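Uracil-DNA glycosylase (Nitratifractor salsuginis, PDB 5X3G) belongs to the uracil-DNA glycosylase family of DNA repair enzymes, whose core is a four-stranded parallel beta sheet flanked by helices. Local coordinates at residues F197-G208 against A220-P231. Sequence-based numbering, arbitrary orientation.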
loop_
_atom_site.group_PDB
_atom_site.type_symbol
_atom_site.label_atom_id
_atom_site.label_comp_id
_atom_site.label_asym_id
_atom_site.label_seq_id
_atom_site.Cartn_x
_atom_site.Cartn_y
_atom_site.Cartn_z
ATOM N N PHE A 197 -0.330 15.641 -6.773
ATOM C CA PHE A 197 -1.423 14.886 -7.374
ATOM C C PHE A 197 -2.706 15.695 -7.515
ATOM O O PHE A 197 -3.716 15.143 -7.967
ATOM C CB PHE A 197 -1.719 13.628 -6.550
ATOM C CG PHE A 197 -0.782 12.490 -6.815
ATOM C CD1 PHE A 197 -0.794 11.834 -8.035
ATOM C CD2 PHE A 197 0.095 12.057 -5.835
ATOM C CE1 PHE A 197 0.062 10.779 -8.275
ATOM C CE2 PHE A 197 0.952 11.004 -6.071
ATOM C CZ PHE A 197 0.933 10.363 -7.290
ATOM N N GLU A 198 -2.690 16.978 -7.141
ATOM C CA GLU A 198 -3.920 17.768 -7.122
ATOM C C GLU A 198 -4.582 17.812 -8.496
ATOM O O GLU A 198 -5.809 17.709 -8.604
ATOM C CB GLU A 198 -3.619 19.179 -6.616
ATOM C CG GLU A 198 -4.840 19.999 -6.205
ATOM C CD GLU A 198 -5.565 20.616 -7.387
ATOM O OE1 GLU A 198 -6.784 20.858 -7.281
ATOM O OE2 GLU A 198 -4.911 20.855 -8.425
ATOM N N ALA A 199 -3.787 17.964 -9.558
ATOM C CA ALA A 199 -4.356 18.013 -10.901
ATOM C C ALA A 199 -4.977 16.678 -11.291
ATOM O O ALA A 199 -6.049 16.641 -11.907
ATOM C CB ALA A 199 -3.284 18.420 -11.912
ATOM N N TYR A 200 -4.323 15.570 -10.936
ATOM C CA TYR A 200 -4.825 14.255 -11.317
ATOM C C TYR A 200 -6.079 13.879 -10.537
ATOM O O TYR A 200 -6.924 13.134 -11.045
ATOM C CB TYR A 200 -3.733 13.206 -11.113
ATOM C CG TYR A 200 -2.464 13.478 -11.893
ATOM C CD1 TYR A 200 -2.284 12.955 -13.166
ATOM C CD2 TYR A 200 -1.451 14.263 -11.358
ATOM C CE1 TYR A 200 -1.128 13.201 -13.884
ATOM C CE2 TYR A 200 -0.290 14.516 -12.069
ATOM C CZ TYR A 200 -0.135 13.981 -13.332
ATOM O OH TYR A 200 1.017 14.228 -14.043
ATOM N N GLY A 201 -6.212 14.381 -9.313
ATOM C CA GLY A 201 -7.358 14.123 -8.473
ATOM C C GLY A 201 -7.664 12.663 -8.174
ATOM O O GLY A 201 -8.812 12.223 -8.306
ATOM N N PRO A 202 -6.672 11.883 -7.740
ATOM C CA PRO A 202 -6.971 10.514 -7.313
ATOM C C PRO A 202 -7.693 10.518 -5.976
ATOM O O PRO A 202 -7.593 11.458 -5.185
ATOM C CB PRO A 202 -5.590 9.865 -7.201
ATOM C CG PRO A 202 -4.701 10.987 -6.835
ATOM C CD PRO A 202 -5.245 12.203 -7.545
ATOM N N THR A 203 -8.435 9.445 -5.727
ATOM C CA THR A 203 -9.234 9.330 -4.515
ATOM C C THR A 203 -8.429 8.652 -3.411
ATOM O O THR A 203 -7.837 7.591 -3.625
ATOM C CB THR A 203 -10.516 8.548 -4.797
ATOM O OG1 THR A 203 -11.357 9.314 -5.668
ATOM C CG2 THR A 203 -11.262 8.269 -3.507
ATOM N N LEU A 204 -8.410 9.270 -2.233
ATOM C CA LEU A 204 -7.721 8.695 -1.087
ATOM C C LEU A 204 -8.589 7.620 -0.444
ATOM O O LEU A 204 -9.744 7.874 -0.093
ATOM C CB LEU A 204 -7.386 9.779 -0.060
ATOM C CG LEU A 204 -6.678 11.046 -0.539
ATOM C CD1 LEU A 204 -6.359 11.951 0.649
ATOM C CD2 LEU A 204 -5.418 10.718 -1.335
ATOM N N ILE A 205 -8.034 6.421 -0.292
ATOM C CA ILE A 205 -8.698 5.334 0.420
ATOM C C ILE A 205 -8.124 5.290 1.828
ATOM O O ILE A 205 -6.933 5.013 2.015
ATOM C CB ILE A 205 -8.519 3.991 -0.300
ATOM C CG1 ILE A 205 -9.110 4.061 -1.707
ATOM C CG2 ILE A 205 -9.151 2.863 0.512
ATOM C CD1 ILE A 205 -8.715 2.895 -2.578
ATOM N N LEU A 206 -8.967 5.560 2.818
ATOM C CA LEU A 206 -8.518 5.807 4.185
ATOM C C LEU A 206 -9.088 4.728 5.101
ATOM O O LEU A 206 -10.261 4.781 5.483
ATOM C CB LEU A 206 -8.932 7.205 4.628
ATOM C CG LEU A 206 -8.486 8.314 3.670
ATOM C CD1 LEU A 206 -9.215 9.617 3.964
ATOM C CD2 LEU A 206 -6.973 8.509 3.734
ATOM N N PHE A 207 -8.251 3.757 5.458
ATOM C CA PHE A 207 -8.646 2.673 6.352
ATOM C C PHE A 207 -8.578 3.153 7.796
ATOM O O PHE A 207 -7.494 3.456 8.305
ATOM C CB PHE A 207 -7.744 1.458 6.154
ATOM C CG PHE A 207 -8.101 0.619 4.963
ATOM C CD1 PHE A 207 -9.403 0.562 4.500
ATOM C CD2 PHE A 207 -7.129 -0.122 4.310
ATOM C CE1 PHE A 207 -9.729 -0.215 3.405
ATOM C CE2 PHE A 207 -7.448 -0.901 3.215
ATOM C CZ PHE A 207 -8.750 -0.949 2.761
ATOM N N GLY A 208 -9.733 3.220 8.456
ATOM C CA GLY A 208 -9.761 3.464 9.891
ATOM C C GLY A 208 -9.089 4.765 10.292
ATOM O O GLY A 208 -9.375 5.839 9.748
ATOM N N ALA A 220 -4.381 17.121 1.299
ATOM C CA ALA A 220 -5.347 16.026 1.313
ATOM C C ALA A 220 -6.771 16.529 1.109
ATOM O O ALA A 220 -7.611 15.805 0.561
ATOM C CB ALA A 220 -5.242 15.245 2.623
ATOM N N ARG A 221 -7.058 17.763 1.531
ATOM C CA ARG A 221 -8.386 18.335 1.336
ATOM C C ARG A 221 -8.677 18.656 -0.123
ATOM O O ARG A 221 -9.840 18.882 -0.473
ATOM C CB ARG A 221 -8.549 19.599 2.181
ATOM C CG ARG A 221 -8.975 19.341 3.615
ATOM C CD ARG A 221 -9.448 20.623 4.283
ATOM N NE ARG A 221 -8.330 21.448 4.725
ATOM C CZ ARG A 221 -7.577 21.181 5.787
ATOM N NH1 ARG A 221 -7.823 20.110 6.530
ATOM N NH2 ARG A 221 -6.576 21.989 6.112
ATOM N N GLY A 222 -7.658 18.693 -0.976
ATOM C CA GLY A 222 -7.858 18.921 -2.389
ATOM C C GLY A 222 -8.168 17.680 -3.194
ATOM O O GLY A 222 -8.224 17.753 -4.426
ATOM N N LEU A 223 -8.380 16.544 -2.537
ATOM C CA LEU A 223 -8.585 15.264 -3.192
ATOM C C LEU A 223 -9.815 14.577 -2.618
ATOM O O LEU A 223 -10.109 14.719 -1.427
ATOM C CB LEU A 223 -7.356 14.361 -3.007
ATOM C CG LEU A 223 -6.038 14.951 -3.507
ATOM C CD1 LEU A 223 -4.855 14.159 -2.973
ATOM C CD2 LEU A 223 -6.016 14.996 -5.026
ATOM N N PRO A 224 -10.555 13.833 -3.440
ATOM C CA PRO A 224 -11.703 13.086 -2.915
ATOM C C PRO A 224 -11.246 12.028 -1.924
ATOM O O PRO A 224 -10.120 11.529 -1.990
ATOM C CB PRO A 224 -12.323 12.452 -4.168
ATOM C CG PRO A 224 -11.758 13.223 -5.321
ATOM C CD PRO A 224 -10.391 13.645 -4.891
ATOM N N GLN A 225 -12.131 11.692 -0.991
ATOM C CA GLN A 225 -11.787 10.768 0.081
ATOM C C GLN A 225 -12.893 9.742 0.281
ATOM O O GLN A 225 -14.082 10.060 0.178
ATOM C CB GLN A 225 -11.519 11.517 1.395
ATOM C CG GLN A 225 -10.387 12.535 1.320
ATOM C CD GLN A 225 -10.144 13.242 2.640
ATOM O OE1 GLN A 225 -10.649 12.823 3.683
ATOM N NE2 GLN A 225 -9.376 14.323 2.601
ATOM N N VAL A 226 -12.484 8.506 0.557
ATOM C CA VAL A 226 -13.379 7.413 0.927
ATOM C C VAL A 226 -12.821 6.809 2.209
ATOM O O VAL A 226 -11.711 6.263 2.209
ATOM C CB VAL A 226 -13.495 6.350 -0.176
ATOM C CG1 VAL A 226 -14.451 5.243 0.246
ATOM C CG2 VAL A 226 -13.953 6.985 -1.475
ATOM N N ALA A 227 -13.578 6.914 3.298
ATOM C CA ALA A 227 -13.149 6.436 4.606
ATOM C C ALA A 227 -13.851 5.124 4.928
ATOM O O ALA A 227 -15.077 5.025 4.810
ATOM C CB ALA A 227 -13.438 7.477 5.689
ATOM N N LEU A 228 -13.073 4.122 5.337
ATOM C CA LEU A 228 -13.588 2.783 5.577
ATOM C C LEU A 228 -13.147 2.266 6.936
ATOM O O LEU A 228 -12.149 2.709 7.510
ATOM C CB LEU A 228 -13.115 1.787 4.511
ATOM C CG LEU A 228 -13.615 1.913 3.076
ATOM C CD1 LEU A 228 -12.483 1.583 2.130
ATOM C CD2 LEU A 228 -14.788 0.988 2.842
ATOM N N GLU A 229 -13.916 1.303 7.434
ATOM C CA GLU A 229 -13.469 0.463 8.535
ATOM C C GLU A 229 -12.164 -0.232 8.162
ATOM O O GLU A 229 -11.971 -0.652 7.016
ATOM C CB GLU A 229 -14.557 -0.562 8.860
ATOM C CG GLU A 229 -14.166 -1.660 9.820
ATOM C CD GLU A 229 -15.299 -2.641 10.043
ATOM O OE1 GLU A 229 -16.149 -2.785 9.138
ATOM O OE2 GLU A 229 -15.342 -3.265 11.124
ATOM N N HIS A 230 -11.256 -0.342 9.128
ATOM C CA HIS A 230 -9.975 -0.974 8.851
ATOM C C HIS A 230 -10.163 -2.478 8.663
ATOM O O HIS A 230 -10.897 -3.114 9.427
ATOM C CB HIS A 230 -8.981 -0.703 9.982
ATOM C CG HIS A 230 -7.560 -0.999 9.618
ATOM N ND1 HIS A 230 -7.052 -2.281 9.577
ATOM C CD2 HIS A 230 -6.542 -0.181 9.264
ATOM C CE1 HIS A 230 -5.781 -2.237 9.220
ATOM N NE2 HIS A 230 -5.446 -0.975 9.024
ATOM N N PRO A 231 -9.514 -3.077 7.658
ATOM C CA PRO A 231 -9.715 -4.514 7.397
ATOM C C PRO A 231 -9.236 -5.422 8.518
ATOM O O PRO A 231 -9.531 -6.625 8.482
ATOM C CB PRO A 231 -8.918 -4.755 6.107
ATOM C CG PRO A 231 -7.909 -3.642 6.073
ATOM C CD PRO A 231 -8.597 -2.461 6.684
HETATM O O HOH W 1 -8.462 20.058 -5.706
HETATM O O HOH W 2 -7.977 16.990 -6.767
#
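Leu204 and Leu206 bond through their backbones to Pro224, Val226 and Leu228, pairing strand 203-207 with strand 225-228, an edge strand of the four-stranded parallel sheet. The short axes run 4.8 Å apart at 18°, and helix 210-214 completes the beta-alpha-beta crossover. Leu204 N to Pro224 O (2.8 Å) opens the pairing; Gly208 N to Leu228 O (2.6 Å) closes it beyond strand 203-207.

Apolar contacts occupy both faces. Leu223 lies crosswise to Leu204, its CD1 3.9 Å from Leu204 CD2, while Leu206 CD1 meets Gln225; Leu194 of helix 179-196 packs on Leu204 and Leu223. With Ile205 and Phe207, Leu228 lies alongside both and points the same way; its CD1 comes 3.5 Å from Phe207 CE1, and Leu245 of helix 240-246 packs against Ile205 and Leu228.

Over one face of the Phe207 ring, Pro231 CD makes a CH-pi contact 15° off the normal; Ile205 CG2 lies over the opposite face, toward its rim. The ring's edge faces the His230 ring, planes at 62°.

Among polar side chains, Gln225 is extended beyond CG, carrying its amide back to the turn. There NE2 donates to Ala220 O at 3.1 Å from above the carbonyl plane, while Leu223 N approaches that oxygen from the opposite face.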